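Local coordinates for protein putative rhamnosidase (PDB 3W5M) that hydrolyses terminal non-reducing alpha-L-rhamnose from flavonoid glycosides and gum arabic, and binds L-rhamnose through a separate calcium-dependent carbohydrate-binding module, at residues A[110-115]-A[402-407]; A[263-266]-A[272-275]; A[489-492]-A[498-501]; A[865-870]-A[923-928]. All coordinates share one frame; numbering follows the deposited sequence.

Contact 1: A[110-115]-A[402-407]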
loop_
_atom_site.group_PDB
_atom_site.type_symbol
_atom_site.label_atom_id
_atom_site.label_comp_id
_atom_site.label_asym_id
_atom_site.label_seq_id
_atom_site.Cartn_x
_atom_site.Cartn_y
_atom_site.Cartn_z
ATOM N N THR A 110 25.475 8.219 -2.432
ATOM C CA THR A 110 24.623 9.176 -1.738
ATOM C C THR A 110 23.773 9.954 -2.716
ATOM O O THR A 110 24.152 10.176 -3.899
ATOM C CB THR A 110 25.456 10.138 -0.860
ATOM O OG1 THR A 110 26.394 10.845 -1.683
ATOM C CG2 THR A 110 26.210 9.359 0.176
ATOM N N GLY A 111 22.611 10.380 -2.233
ATOM C CA GLY A 111 21.811 11.338 -2.970
ATOM C C GLY A 111 22.192 12.775 -2.661
ATOM O O GLY A 111 23.358 13.092 -2.350
ATOM N N LEU A 112 21.188 13.648 -2.721
ATOM C CA LEU A 112 21.402 15.078 -2.591
ATOM C C LEU A 112 21.615 15.509 -1.145
ATOM O O LEU A 112 22.141 16.594 -0.894
ATOM C CB LEU A 112 20.236 15.828 -3.218
ATOM C CG LEU A 112 20.114 15.716 -4.750
ATOM C CD1 LEU A 112 19.014 16.611 -5.282
ATOM C CD2 LEU A 112 21.414 16.044 -5.461
ATOM N N MET A 113 21.206 14.664 -0.204
ATOM C CA MET A 113 21.425 14.883 1.236
ATOM C C MET A 113 21.056 16.296 1.687
ATOM O O MET A 113 21.892 17.012 2.252
ATOM C CB MET A 113 22.879 14.607 1.609
ATOM C CG MET A 113 23.333 13.195 1.322
ATOM S SD MET A 113 24.975 12.910 1.978
ATOM C CE MET A 113 24.643 11.867 3.402
ATOM N N GLY A 114 19.829 16.714 1.433
ATOM C CA GLY A 114 19.400 18.011 1.935
ATOM C C GLY A 114 18.845 18.947 0.887
ATOM O O GLY A 114 19.314 18.972 -0.266
ATOM N N ALA A 115 17.863 19.744 1.318
ATOM C CA ALA A 115 17.143 20.685 0.462
ATOM C C ALA A 115 18.052 21.643 -0.288
ATOM O O ALA A 115 17.755 21.980 -1.422
ATOM C CB ALA A 115 16.112 21.464 1.266
ATOM N N GLN A 402 15.597 17.355 -11.420
ATOM C CA GLN A 402 16.979 17.883 -11.555
ATOM C C GLN A 402 17.872 16.832 -12.187
ATOM O O GLN A 402 18.120 15.795 -11.606
ATOM C CB GLN A 402 17.533 18.232 -10.183
ATOM C CG GLN A 402 18.924 18.868 -10.146
ATOM C CD GLN A 402 19.095 19.677 -8.854
ATOM O OE1 GLN A 402 18.275 20.555 -8.559
ATOM N NE2 GLN A 402 20.156 19.397 -8.097
ATOM N N LEU A 403 18.315 17.124 -13.412
ATOM C CA LEU A 403 19.205 16.242 -14.144
ATOM C C LEU A 403 20.607 16.812 -14.077
ATOM O O LEU A 403 20.828 17.993 -14.416
ATOM C CB LEU A 403 18.738 16.140 -15.606
ATOM C CG LEU A 403 19.685 15.430 -16.572
ATOM C CD1 LEU A 403 19.700 13.931 -16.325
ATOM C CD2 LEU A 403 19.265 15.759 -18.007
ATOM N N GLU A 404 21.536 15.989 -13.615
ATOM C CA GLU A 404 22.940 16.387 -13.458
ATOM C C GLU A 404 23.819 15.530 -14.335
ATOM O O GLU A 404 23.835 14.326 -14.209
ATOM C CB GLU A 404 23.358 16.235 -12.014
ATOM C CG GLU A 404 22.504 17.152 -11.132
ATOM C CD GLU A 404 22.947 17.164 -9.687
ATOM O OE1 GLU A 404 23.988 16.526 -9.368
ATOM O OE2 GLU A 404 22.243 17.814 -8.875
ATOM N N VAL A 405 24.532 16.172 -15.239
ATOM C CA VAL A 405 25.464 15.455 -16.111
ATOM C C VAL A 405 26.886 15.900 -15.789
ATOM O O VAL A 405 27.167 17.107 -15.815
ATOM C CB VAL A 405 25.183 15.794 -17.578
ATOM C CG1 VAL A 405 25.979 14.836 -18.474
ATOM C CG2 VAL A 405 23.677 15.729 -17.861
ATOM N N GLU A 406 27.756 14.946 -15.482
ATOM C CA GLU A 406 29.188 15.198 -15.215
ATOM C C GLU A 406 29.966 14.744 -16.435
ATOM O O GLU A 406 29.671 13.695 -17.001
ATOM C CB GLU A 406 29.706 14.389 -14.037
ATOM C CG GLU A 406 28.777 14.281 -12.836
ATOM C CD GLU A 406 28.966 15.368 -11.786
ATOM O OE1 GLU A 406 29.341 16.518 -12.134
ATOM O OE2 GLU A 406 28.710 15.062 -10.592
ATOM N N TYR A 407 30.987 15.506 -16.788
ATOM C CA TYR A 407 31.811 15.213 -17.955
ATOM C C TYR A 407 33.228 14.807 -17.517
ATOM O O TYR A 407 33.669 15.170 -16.416
ATOM C CB TYR A 407 31.785 16.421 -18.896
ATOM C CG TYR A 407 30.437 16.595 -19.553
ATOM C CD1 TYR A 407 30.056 15.770 -20.627
ATOM C CD2 TYR A 407 29.527 17.546 -19.096
ATOM C CE1 TYR A 407 28.817 15.903 -21.229
ATOM C CE2 TYR A 407 28.279 17.687 -19.698
ATOM C CZ TYR A 407 27.936 16.850 -20.773
ATOM O OH TYR A 407 26.709 16.962 -21.394
#
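L112 and Q402 hold the nearest CA atoms of the two segments, 10.4 Å apart, and no hydrogen bond crosses between the segments. L112 lies in the loop that leaves strand 106-110 of the N-terminal immunoglobulin-like domain, and Q402 and E404 face it from strand 398-407 of the alpha-L-rhamnosidase N-terminal domain, so the contact joins two beta domains. Of the two methyls of L112, CD1 lies 4.1 Å from NE2 of Q402 and CD2 lies 3.9 Å from OE2 of E404. The leucine thus packs against a polar surface that is already paired. Q402, extended with CG anti to the backbone N (chi1 -177°), reaches the loop beyond L112, where its OE1 accepts from the backbone N of S119 and of A120 and its NE2 donates to the O of Q117. Were Q402 an alanine, the amides of S119 and A120 would probably lose their acceptor, OE2 of E404 would lose its amide donor, and a gap would open beside CD1 of L112. R83, from the first domain, forms a salt bridge with OE1 of E404. The other carboxylate oxygen, OE2, receives NE2 of Q402 at 2.7 Å, nearly along its C-O axis and in the plane of the Q402 amide.

Contact 2: A[263-266]-A[272-275]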
loop_
_atom_site.group_PDB
_atom_site.type_symbol
_atom_site.label_atom_id
_atom_site.label_comp_id
_atom_site.label_asym_id
_atom_site.label_seq_id
_atom_site.Cartn_x
_atom_site.Cartn_y
_atom_site.Cartn_z
ATOM N N GLU A 263 -45.891 19.251 -15.544
ATOM C CA GLU A 263 -45.312 18.299 -16.474
ATOM C C GLU A 263 -45.706 18.595 -17.937
ATOM O O GLU A 263 -46.898 18.613 -18.270
ATOM C CB GLU A 263 -45.675 16.873 -16.112
ATOM C CG GLU A 263 -44.872 15.893 -16.952
ATOM C CD GLU A 263 -45.255 14.457 -16.718
ATOM O OE1 GLU A 263 -45.732 14.152 -15.604
ATOM O OE2 GLU A 263 -45.073 13.637 -17.649
ATOM N N PRO A 264 -44.713 18.868 -18.807
ATOM C CA PRO A 264 -45.084 19.217 -20.182
ATOM C C PRO A 264 -45.488 18.010 -21.056
ATOM O O PRO A 264 -45.194 16.860 -20.716
ATOM C CB PRO A 264 -43.824 19.903 -20.734
ATOM C CG PRO A 264 -42.705 19.403 -19.882
ATOM C CD PRO A 264 -43.272 19.054 -18.542
ATOM N N ALA A 265 -46.145 18.309 -22.173
ATOM C CA ALA A 265 -46.531 17.326 -23.193
ATOM C C ALA A 265 -45.292 16.645 -23.757
ATOM O O ALA A 265 -44.188 17.192 -23.714
ATOM C CB ALA A 265 -47.302 18.035 -24.314
ATOM N N ASP A 266 -45.420 15.452 -24.312
ATOM C CA ASP A 266 -44.188 14.948 -24.880
ATOM C C ASP A 266 -43.775 15.690 -26.150
ATOM O O ASP A 266 -44.614 16.275 -26.846
ATOM C CB ASP A 266 -44.053 13.429 -24.944
ATOM C CG ASP A 266 -42.650 12.980 -24.516
ATOM O OD1 ASP A 266 -41.648 13.427 -25.144
ATOM O OD2 ASP A 266 -42.544 12.231 -23.516
ATOM N N ASP A 272 -38.790 22.126 -31.752
ATOM C CA ASP A 272 -39.966 22.900 -32.195
ATOM C C ASP A 272 -41.151 22.943 -31.224
ATOM O O ASP A 272 -42.257 23.365 -31.585
ATOM C CB ASP A 272 -40.408 22.469 -33.604
ATOM C CG ASP A 272 -39.499 23.030 -34.699
ATOM O OD1 ASP A 272 -38.788 24.028 -34.434
ATOM O OD2 ASP A 272 -39.505 22.474 -35.831
ATOM N N PHE A 273 -40.896 22.552 -29.983
ATOM C CA PHE A 273 -41.902 22.534 -28.928
ATOM C C PHE A 273 -42.276 23.964 -28.557
ATOM O O PHE A 273 -41.403 24.841 -28.528
ATOM C CB PHE A 273 -41.313 21.822 -27.715
ATOM C CG PHE A 273 -42.240 21.761 -26.550
ATOM C CD1 PHE A 273 -43.203 20.774 -26.468
ATOM C CD2 PHE A 273 -42.161 22.723 -25.546
ATOM C CE1 PHE A 273 -44.075 20.725 -25.388
ATOM C CE2 PHE A 273 -43.022 22.685 -24.465
ATOM C CZ PHE A 273 -43.980 21.688 -24.388
ATOM N N ASP A 274 -43.548 24.219 -28.250
ATOM C CA ASP A 274 -43.918 25.590 -27.932
ATOM C C ASP A 274 -43.779 25.902 -26.432
ATOM O O ASP A 274 -44.557 25.421 -25.632
ATOM C CB ASP A 274 -45.333 25.926 -28.381
ATOM C CG ASP A 274 -45.751 27.333 -27.929
ATOM O OD1 ASP A 274 -44.886 28.242 -27.910
ATOM O OD2 ASP A 274 -46.924 27.517 -27.567
ATOM N N ASP A 275 -42.803 26.719 -26.083
ATOM C CA ASP A 275 -42.613 27.066 -24.671
ATOM C C ASP A 275 -42.891 28.549 -24.511
ATOM O O ASP A 275 -42.467 29.187 -23.531
ATOM C CB ASP A 275 -41.202 26.693 -24.209
ATOM C CG ASP A 275 -40.123 27.368 -25.030
ATOM O OD1 ASP A 275 -40.449 28.290 -25.796
ATOM O OD2 ASP A 275 -38.939 26.987 -24.922
#
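The ring of F273 meets P264 and A265 within the long loop between strands 258-260 and 282-286 of the beta-sandwich carbohydrate-binding module CBM67, where the chain turns back on itself at the surface. Contact is made by one end of the ring. CZ approaches CB of P264 at 4.1 Å, while CE1 faces A265, 3.9 Å from its carbonyl O and 4.3 Å from its CB. Both neighbours come at a slant to the ring plane, and no hydrogen bond joins the segments, so what holds them is mainly apolar packing of an aromatic ring on a proline and an alanine methyl. F273 carries its CG anti to the backbone N (chi1 179°), which extends the ring across the turn toward the earlier segment. In the next shell, P264 rests on W158 and W278, and F273 touches W268 and the side chain of R160. W158 and R160 both belong to strand 156-165, so the apolar cluster is seated against a strand of the module. Polar links fix the later segment: the O of D275 accepts from NZ of K258, and the carboxylate oxygen OD2 of D275 forms a salt bridge with NE of R160.

Contact 3: A[489-492]-A[498-501]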
loop_
_atom_site.group_PDB
_atom_site.type_symbol
_atom_site.label_atom_id
_atom_site.label_comp_id
_atom_site.label_asym_id
_atom_site.label_seq_id
_atom_site.Cartn_x
_atom_site.Cartn_y
_atom_site.Cartn_z
ATOM N N ARG A 489 -6.260 -16.707 -17.623
ATOM C CA ARG A 489 -6.257 -18.164 -17.652
ATOM C C ARG A 489 -7.451 -18.699 -18.419
ATOM O O ARG A 489 -7.429 -19.839 -18.883
ATOM C CB ARG A 489 -6.267 -18.717 -16.228
ATOM C CG ARG A 489 -5.014 -18.386 -15.443
ATOM C CD ARG A 489 -5.076 -18.941 -14.025
ATOM N NE ARG A 489 -4.839 -20.392 -13.886
ATOM C CZ ARG A 489 -4.033 -21.145 -14.646
ATOM N NH1 ARG A 489 -3.326 -20.625 -15.654
ATOM N NH2 ARG A 489 -3.932 -22.441 -14.389
ATOM N N LYS A 490 -8.498 -17.882 -18.528
ATOM C CA LYS A 490 -9.688 -18.195 -19.326
ATOM C C LYS A 490 -10.539 -16.953 -19.577
ATOM O O LYS A 490 -10.461 -15.955 -18.842
ATOM C CB LYS A 490 -10.555 -19.269 -18.660
ATOM C CG LYS A 490 -11.249 -18.810 -17.395
ATOM C CD LYS A 490 -12.402 -19.734 -17.055
ATOM C CE LYS A 490 -12.834 -19.489 -15.626
ATOM N NZ LYS A 490 -14.092 -20.190 -15.253
ATOM N N VAL A 491 -11.362 -17.048 -20.617
ATOM C CA VAL A 491 -12.283 -16.005 -21.041
ATOM C C VAL A 491 -13.682 -16.607 -21.025
ATOM O O VAL A 491 -13.912 -17.679 -21.597
ATOM C CB VAL A 491 -11.941 -15.533 -22.476
ATOM C CG1 VAL A 491 -12.908 -14.455 -22.949
ATOM C CG2 VAL A 491 -10.520 -15.021 -22.540
ATOM N N THR A 492 -14.608 -15.955 -20.339
ATOM C CA THR A 492 -16.008 -16.336 -20.417
ATOM C C THR A 492 -16.798 -15.168 -21.010
ATOM O O THR A 492 -16.308 -14.042 -21.066
ATOM C CB THR A 492 -16.611 -16.740 -19.048
ATOM O OG1 THR A 492 -16.616 -15.621 -18.155
ATOM C CG2 THR A 492 -15.842 -17.864 -18.419
ATOM N N VAL A 498 -20.155 -8.994 -23.130
ATOM C CA VAL A 498 -19.547 -8.698 -21.823
ATOM C C VAL A 498 -18.674 -9.871 -21.421
ATOM O O VAL A 498 -19.181 -10.914 -20.993
ATOM C CB VAL A 498 -20.616 -8.397 -20.748
ATOM C CG1 VAL A 498 -19.979 -8.210 -19.370
ATOM C CG2 VAL A 498 -21.432 -7.171 -21.139
ATOM N N PHE A 499 -17.363 -9.709 -21.582
ATOM C CA PHE A 499 -16.417 -10.796 -21.380
ATOM C C PHE A 499 -15.775 -10.673 -20.009
ATOM O O PHE A 499 -15.540 -9.555 -19.528
ATOM C CB PHE A 499 -15.343 -10.790 -22.470
ATOM C CG PHE A 499 -15.901 -10.966 -23.862
ATOM C CD1 PHE A 499 -16.418 -9.872 -24.563
ATOM C CD2 PHE A 499 -15.944 -12.229 -24.454
ATOM C CE1 PHE A 499 -16.950 -10.028 -25.838
ATOM C CE2 PHE A 499 -16.469 -12.395 -25.732
ATOM C CZ PHE A 499 -16.977 -11.294 -26.424
ATOM N N VAL A 500 -15.531 -11.816 -19.376
ATOM C CA VAL A 500 -14.902 -11.849 -18.055
ATOM C C VAL A 500 -13.656 -12.713 -18.165
ATOM O O VAL A 500 -13.726 -13.867 -18.605
ATOM C CB VAL A 500 -15.866 -12.357 -16.955
ATOM C CG1 VAL A 500 -15.129 -12.461 -15.624
ATOM C CG2 VAL A 500 -17.080 -11.447 -16.815
ATOM N N LEU A 501 -12.497 -12.143 -17.823
ATOM C CA LEU A 501 -11.243 -12.868 -17.925
ATOM C C LEU A 501 -10.728 -13.123 -16.518
ATOM O O LEU A 501 -10.696 -12.203 -15.686
ATOM C CB LEU A 501 -10.209 -12.119 -18.784
ATOM C CG LEU A 501 -10.421 -12.052 -20.310
ATOM C CD1 LEU A 501 -11.520 -11.073 -20.677
ATOM C CD2 LEU A 501 -9.138 -11.745 -21.073
HETATM O O HOH W 1 -13.382 -16.052 -17.051
#
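T492 and V500 form the hydrogen-bonded pair of a beta hairpin in the sheet of the concanavalin-like domain; its strands, 480-493 and 498-503, run antiparallel with their short axes at 154°. Two backbone bonds tie the pair. N of T492 donates to O of V500 at 2.9 Å, and N of V500 returns a bond of 2.9 Å to O of T492. The V500 oxygen is used more than once, because a water also donates to it at 2.7 Å and then weakly to O of K490. OG1 of T492, set between the backbone N and the carbonyl carbon (chi1 64°), lies 3.4 Å from the same oxygen, at best a weak bond whose proton has another acceptor within reach. CA-H...O contacts add to these: CA of L501 lies 3.3 Å from O of K490, and CA of F499 lies 3.3 Å from O of T492. On the face carrying V491 and L501, CG2 of V491 meets CG of L501 at 3.7 Å. Outward from the hairpin, F499 and L501 bond through their backbones to V575 and V573 of strand 572-576, which places strand 498-503 between two partners within the large mixed sheet.

Contact 4: A[865-870]-A[923-928]; sequences GHTDVA and GEWMYA
W925 points from helix 923-929 toward the first turn of helix 867-875, and the closest CA atoms, those of A870 and W925, stand 9.4 Å apart, a separation that the indole spans. With chi1 at -176° the indole swings away from the backbone N, which carries its six-membered ring across to the other helix. There CZ2 presses against CB of A870 at 3.7 Å, the methyl arriving obliquely to the ring, while CG2 of T867 sits at the indole edge, near its plane, 4.4 Å from the same CZ2. Since A870 and T867 are three residues apart, about one turn, both reach the same CZ2 corner of the indole. No hydrogen bond links the segments directly. A shared partner does so instead: OG1 of T862 is hydrogen-bonded both to NE1 of W925 and to OG1 of T867, which satisfies the indole N-H and should restrain the ring from swinging about. The indole packs further on L858 and P859 of helix 854-863 and meets the ring of Y871 edge-to-face, and M926, the next residue, packs on L612 and I616 of helix 607-622, within the (alpha/alpha)6 barrel.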
loop_
_atom_site.group_PDB
_atom_site.type_symbol
_atom_site.label_atom_id
_atom_site.label_comp_id
_atom_site.label_asym_id
_atom_site.label_seq_id
_atom_site.Cartn_x
_atom_site.Cartn_y
_atom_site.Cartn_z
ATOM N N GLY A 865 0.727 -26.027 25.996
ATOM C CA GLY A 865 0.768 -27.486 25.831
ATOM C C GLY A 865 -0.371 -28.102 25.027
ATOM O O GLY A 865 -0.671 -29.302 25.163
ATOM N N HIS A 866 -0.988 -27.292 24.169
ATOM C CA HIS A 866 -2.082 -27.752 23.318
ATOM C C HIS A 866 -1.838 -27.596 21.818
ATOM O O HIS A 866 -2.735 -27.151 21.097
ATOM C CB HIS A 866 -3.363 -27.032 23.702
ATOM C CG HIS A 866 -3.725 -27.179 25.146
ATOM N ND1 HIS A 866 -4.130 -28.379 25.694
ATOM C CD2 HIS A 866 -3.770 -26.272 26.149
ATOM C CE1 HIS A 866 -4.400 -28.204 26.975
ATOM N NE2 HIS A 866 -4.189 -26.935 27.277
ATOM N N THR A 867 -0.639 -27.968 21.365
ATOM C CA THR A 867 -0.303 -27.994 19.943
ATOM C C THR A 867 -1.276 -28.861 19.143
ATOM O O THR A 867 -1.637 -28.506 18.026
ATOM C CB THR A 867 1.158 -28.437 19.707
ATOM O OG1 THR A 867 2.018 -27.412 20.207
ATOM C CG2 THR A 867 1.470 -28.625 18.200
ATOM N N ASP A 868 -1.702 -29.986 19.724
ATOM C CA ASP A 868 -2.684 -30.866 19.077
ATOM C C ASP A 868 -3.999 -30.147 18.727
ATOM O O ASP A 868 -4.544 -30.359 17.643
ATOM C CB ASP A 868 -2.941 -32.125 19.924
ATOM C CG ASP A 868 -3.494 -31.806 21.310
ATOM O OD1 ASP A 868 -3.442 -30.635 21.744
ATOM O OD2 ASP A 868 -3.987 -32.742 21.965
ATOM N N VAL A 869 -4.473 -29.304 19.644
ATOM C CA VAL A 869 -5.633 -28.433 19.454
ATOM C C VAL A 869 -5.352 -27.350 18.401
ATOM O O VAL A 869 -6.233 -26.975 17.624
ATOM C CB VAL A 869 -6.024 -27.753 20.773
ATOM C CG1 VAL A 869 -7.113 -26.703 20.578
ATOM C CG2 VAL A 869 -6.487 -28.796 21.788
ATOM N N ALA A 870 -4.124 -26.844 18.389
ATOM C CA ALA A 870 -3.744 -25.844 17.389
ATOM C C ALA A 870 -3.857 -26.463 16.013
ATOM O O ALA A 870 -4.422 -25.839 15.108
ATOM C CB ALA A 870 -2.335 -25.327 17.646
ATOM N N GLY A 923 0.284 -17.275 9.743
ATOM C CA GLY A 923 1.539 -17.593 9.082
ATOM C C GLY A 923 2.673 -17.782 10.068
ATOM O O GLY A 923 3.408 -18.739 9.965
ATOM N N GLU A 924 2.822 -16.859 11.009
ATOM C CA GLU A 924 3.973 -16.906 11.918
ATOM C C GLU A 924 3.969 -18.172 12.763
ATOM O O GLU A 924 5.024 -18.677 13.079
ATOM C CB GLU A 924 4.043 -15.687 12.831
ATOM C CG GLU A 924 2.903 -15.550 13.822
ATOM C CD GLU A 924 3.125 -14.433 14.819
ATOM O OE1 GLU A 924 4.137 -14.500 15.562
ATOM O OE2 GLU A 924 2.292 -13.490 14.869
ATOM N N TRP A 925 2.783 -18.673 13.112
ATOM C CA TRP A 925 2.693 -19.944 13.843
ATOM C C TRP A 925 3.192 -21.113 12.994
ATOM O O TRP A 925 3.935 -21.969 13.467
ATOM C CB TRP A 925 1.279 -20.192 14.378
ATOM C CG TRP A 925 1.211 -21.464 15.214
ATOM C CD1 TRP A 925 1.351 -21.561 16.587
ATOM C CD2 TRP A 925 1.021 -22.810 14.728
ATOM N NE1 TRP A 925 1.244 -22.895 16.975
ATOM C CE2 TRP A 925 1.049 -23.673 15.859
ATOM C CE3 TRP A 925 0.814 -23.372 13.452
ATOM C CZ2 TRP A 925 0.884 -25.063 15.748
ATOM C CZ3 TRP A 925 0.650 -24.756 13.343
ATOM C CH2 TRP A 925 0.684 -25.584 14.487
ATOM N N MET A 926 2.824 -21.138 11.715
ATOM C CA MET A 926 3.310 -22.164 10.845
ATOM C C MET A 926 4.832 -22.113 10.694
ATOM O O MET A 926 5.487 -23.157 10.663
ATOM C CB MET A 926 2.647 -22.054 9.462
ATOM C CG MET A 926 1.146 -22.254 9.456
ATOM S SD MET A 926 0.552 -22.878 7.859
ATOM C CE MET A 926 0.977 -21.460 6.840
ATOM N N TYR A 927 5.397 -20.911 10.571
ATOM C CA TYR A 927 6.806 -20.796 10.239
ATOM C C TYR A 927 7.620 -21.185 11.464
ATOM O O TYR A 927 8.614 -21.889 11.330
ATOM C CB TYR A 927 7.159 -19.377 9.710
ATOM C CG TYR A 927 6.250 -18.936 8.577
ATOM C CD1 TYR A 927 5.743 -19.864 7.652
ATOM C CD2 TYR A 927 5.863 -17.610 8.446
ATOM C CE1 TYR A 927 4.890 -19.467 6.624
ATOM C CE2 TYR A 927 4.992 -17.213 7.429
ATOM C CZ TYR A 927 4.531 -18.144 6.511
ATOM O OH TYR A 927 3.675 -17.727 5.499
ATOM N N ALA A 928 7.128 -20.794 12.642
ATOM C CA ALA A 928 7.803 -21.076 13.918
ATOM C C ALA A 928 7.675 -22.539 14.355
ATOM O O ALA A 928 8.610 -23.088 14.927
ATOM C CB ALA A 928 7.312 -20.135 15.009
#

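Overall arrangement
Together the four contacts illustrate how a multidomain enzyme holds its parts by chemistry suited to their place. Contacts 1 and 4 are buried, contact 3 is partly buried, and contact 2 lies at the surface; no two hold the same elements. Contact 1 joins separate domains, a leucine resting on a buried polar pair, whereas the others work inside one domain: contact 2 folds a loop by apolar packing, contact 3 pairs strands by backbone bonds, and contact 4 seats a tryptophan between helices. Contact 2 is nested in the chain span closed by contact 1, yet their centres are about 69 Å apart. Contacts 2 and 4 lie on opposite sides of the chain's centre.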